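Local coordinates for protein transcription initiation factor TFIID subunit 6 (Drosophila melanogaster, PDB 1TAF) that serves as a subunit of the general transcription factor TFIID, which mediates promoter responses to activators and repressors, and contributes here its histone-fold domain, at residues S11-A16 and D27-L32. Sequence-based numbering, arbitrary orientation.
With ZN (zinc ion), chain D; ZN (zinc ion), chain G.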
ATOM      1  N   SER B  11      15.641  -5.854  18.420  1.00 13.36           N
ATOM      2  CA  SER B  11      14.815  -6.780  17.657  1.00 12.30           C
ATOM      3  C   SER B  11      14.588  -6.297  16.225  1.00 11.09           C
ATOM      4  O   SER B  11      14.389  -7.101  15.323  1.00 12.24           O
ATOM      5  CB  SER B  11      13.461  -6.969  18.346  1.00 14.12           C
ATOM      6  OG  SER B  11      13.631  -7.421  19.674  1.00 15.81           O
ATOM      7  N   MET B  12      14.601  -4.983  16.021  1.00 10.97           N
ATOM      8  CA  MET B  12      14.401  -4.399  14.691  1.00 12.21           C
ATOM      9  C   MET B  12      15.601  -4.719  13.813  1.00 13.61           C
ATOM     10  O   MET B  12      15.476  -4.885  12.602  1.00 12.85           O
ATOM     11  CB  MET B  12      14.243  -2.876  14.783  1.00 10.54           C
ATOM     12  CG  MET B  12      13.141  -2.396  15.714  1.00  9.64           C
ATOM     13  SD  MET B  12      11.499  -2.883  15.190  1.00 11.78           S
ATOM     14  CE  MET B  12      11.229  -4.354  16.165  1.00  9.83           C
ATOM     15  N   LYS B  13      16.768  -4.768  14.442  1.00 15.27           N
ATOM     16  CA  LYS B  13      18.019  -5.062  13.754  1.00 17.93           C
ATOM     17  C   LYS B  13      18.023  -6.506  13.225  1.00 16.82           C
ATOM     18  O   LYS B  13      18.442  -6.779  12.092  1.00 15.13           O
ATOM     19  CB  LYS B  13      19.192  -4.875  14.726  1.00 21.06           C
ATOM     20  CG  LYS B  13      19.139  -3.612  15.584  1.00 24.03           C
ATOM     21  CD  LYS B  13      19.671  -2.403  14.837  1.00 26.01           C
ATOM     22  CE  LYS B  13      20.258  -1.383  15.819  1.00 29.20           C
ATOM     23  NZ  LYS B  13      20.761  -0.149  15.141  1.00 31.83           N
ATOM     24  N   VAL B  14      17.569  -7.430  14.064  1.00 15.24           N
ATOM     25  CA  VAL B  14      17.512  -8.834  13.703  1.00 13.12           C
ATOM     26  C   VAL B  14      16.578  -9.012  12.531  1.00 13.04           C
ATOM     27  O   VAL B  14      16.885  -9.745  11.605  1.00 13.38           O
ATOM     28  CB  VAL B  14      17.009  -9.682  14.880  1.00 16.28           C
ATOM     29  CG1 VAL B  14      16.740 -11.117  14.435  1.00 14.98           C
ATOM     30  CG2 VAL B  14      18.034  -9.633  16.009  1.00 17.85           C
ATOM     31  N   ILE B  15      15.425  -8.353  12.586  1.00 10.86           N
ATOM     32  CA  ILE B  15      14.450  -8.438  11.507  1.00  9.28           C
ATOM     33  C   ILE B  15      15.044  -7.877  10.204  1.00  8.07           C
ATOM     34  O   ILE B  15      14.883  -8.471   9.139  1.00  7.05           O
ATOM     35  CB  ILE B  15      13.134  -7.705  11.883  1.00  8.60           C
ATOM     36  CG1 ILE B  15      12.419  -8.463  13.002  1.00  6.80           C
ATOM     37  CG2 ILE B  15      12.227  -7.573  10.661  1.00  9.52           C
ATOM     38  CD1 ILE B  15      11.182  -7.758  13.527  1.00  5.89           C
ATOM     39  N   ALA B  16      15.778  -6.772  10.308  1.00  9.09           N
ATOM     40  CA  ALA B  16      16.398  -6.145   9.144  1.00 10.62           C
ATOM     41  C   ALA B  16      17.373  -7.094   8.439  1.00 14.40           C
ATOM     42  O   ALA B  16      17.404  -7.160   7.202  1.00 14.04           O
ATOM     43  CB  ALA B  16      17.111  -4.864   9.546  1.00  8.55           C
ATOM     44  N   ASP B  27      18.724   5.528  15.592  1.00  7.55           N
ATOM     45  CA  ASP B  27      17.489   6.304  15.691  1.00  8.95           C
ATOM     46  C   ASP B  27      16.343   5.683  14.870  1.00  8.85           C
ATOM     47  O   ASP B  27      15.172   5.741  15.268  1.00  8.03           O
ATOM     48  CB  ASP B  27      17.721   7.790  15.342  1.00  8.86           C
ATOM     49  CG  ASP B  27      18.351   8.016  13.945  1.00 15.16           C
ATOM     50  OD1 ASP B  27      18.580   7.048  13.166  1.00 16.58           O
ATOM     51  OD2 ASP B  27      18.615   9.203  13.622  1.00 13.18           O
ATOM     52  N   ALA B  28      16.694   5.057  13.747  1.00  7.34           N
ATOM     53  CA  ALA B  28      15.711   4.399  12.886  1.00  7.66           C
ATOM     54  C   ALA B  28      15.149   3.153  13.592  1.00  6.16           C
ATOM     55  O   ALA B  28      13.939   2.952  13.626  1.00  7.26           O
ATOM     56  CB  ALA B  28      16.346   4.021  11.544  1.00  4.82           C
ATOM     57  N   ALA B  29      16.021   2.341  14.184  1.00  5.66           N
ATOM     58  CA  ALA B  29      15.587   1.142  14.909  1.00  4.55           C
ATOM     59  C   ALA B  29      14.724   1.508  16.114  1.00  6.05           C
ATOM     60  O   ALA B  29      13.735   0.828  16.382  1.00  5.58           O
ATOM     61  CB  ALA B  29      16.792   0.309  15.360  1.00  4.55           C
ATOM     62  N   LYS B  30      15.108   2.561  16.848  1.00  7.64           N
ATOM     63  CA  LYS B  30      14.347   3.016  18.023  1.00  8.69           C
ATOM     64  C   LYS B  30      12.960   3.504  17.609  1.00  9.27           C
ATOM     65  O   LYS B  30      11.960   3.245  18.290  1.00 10.82           O
ATOM     66  CB  LYS B  30      15.053   4.173  18.741  1.00 11.83           C
ATOM     67  CG  LYS B  30      16.501   3.925  19.152  1.00 21.41           C
ATOM     68  CD  LYS B  30      16.652   2.823  20.179  1.00 25.85           C
ATOM     69  CE  LYS B  30      18.127   2.420  20.363  1.00 29.89           C
ATOM     70  NZ  LYS B  30      18.752   1.870  19.107  1.00 32.10           N
ATOM     71  N   GLU B  31      12.899   4.237  16.507  1.00  8.49           N
ATOM     72  CA  GLU B  31      11.625   4.752  16.032  1.00  7.60           C
ATOM     73  C   GLU B  31      10.694   3.602  15.672  1.00  8.17           C
ATOM     74  O   GLU B  31       9.535   3.594  16.065  1.00  8.71           O
ATOM     75  CB  GLU B  31      11.835   5.656  14.821  1.00  6.54           C
ATOM     76  CG  GLU B  31      10.536   6.231  14.237  1.00 10.90           C
ATOM     77  CD  GLU B  31       9.843   7.215  15.170  1.00 12.72           C
ATOM     78  OE1 GLU B  31      10.474   7.695  16.139  1.00 16.31           O
ATOM     79  OE2 GLU B  31       8.655   7.516  14.930  1.00 15.31           O
ATOM     80  N   LEU B  32      11.213   2.638  14.920  1.00  8.44           N
ATOM     81  CA  LEU B  32      10.451   1.470  14.495  1.00  8.65           C
ATOM     82  C   LEU B  32       9.983   0.616  15.664  1.00  6.58           C
ATOM     83  O   LEU B  32       8.871   0.099  15.645  1.00  5.95           O
ATOM     84  CB  LEU B  32      11.288   0.603  13.553  1.00 11.45           C
ATOM     85  CG  LEU B  32      11.045   0.717  12.053  1.00 16.53           C
ATOM     86  CD1 LEU B  32      12.004  -0.197  11.350  1.00 19.40           C
ATOM     87  CD2 LEU B  32       9.617   0.332  11.719  1.00 17.30           C
TER
HETATM   88 ZN    ZN D2003      19.766   9.248  11.960  1.00 20.09          ZN
HETATM   89 ZN    ZN G2001       7.308   6.742  13.699  1.00 18.18          ZN
HETATM   90  O   HOH W   1      21.924   8.642  12.437  1.00  2.00           O
HETATM   91  O   HOH W   2      19.454  11.240  11.528  1.00 17.47           O
HETATM   92  O   HOH W   3       7.833   7.122  11.692  1.00  3.92           O
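In the histone fold of this TAF6 domain, the short first helix, 9-18, packs across the start of the long central helix, 26-53, and Met12 meets Ala29 and Leu32 at the crossing. The short segments run at 104° to each other, with axes 9.4 Å apart. Met12 CB lies 4.1 Å from Ala29 CB. Its CG comes up to the carbonyl oxygen, 3.3 Å from Ala29 O. Bends at chi2 (-64°) and chi3 (97°) carry the thioether at a slant across Leu32, with SD 3.9 Å from Leu32 CB. Lys13 lays its aliphatic end over the Ala29 methyl, with CE 3.9 Å from Ala29 CB. Its NZ reaches past to a salt bridge with Asp26 and a hydrogen bond to Leu24 O. Replaced by alanine, Met12 would lose CG and SD, and a gap would probably open beside Leu32 and the Ala29 carbonyl. Met12 and Leu32 also pack on apolar side chains of the partner protein's chain. Zinc ions sit away from this interface, one bound by Asp27 OD2 together with an acidic side chain of the partner protein's chain and another by Glu31 OE2 with Asp35. The side chains meet by apolar contacts, with a Met12 methylene also against a backbone carbonyl oxygen, while the Lys13 charge is answered by Asp26, outside the two segments.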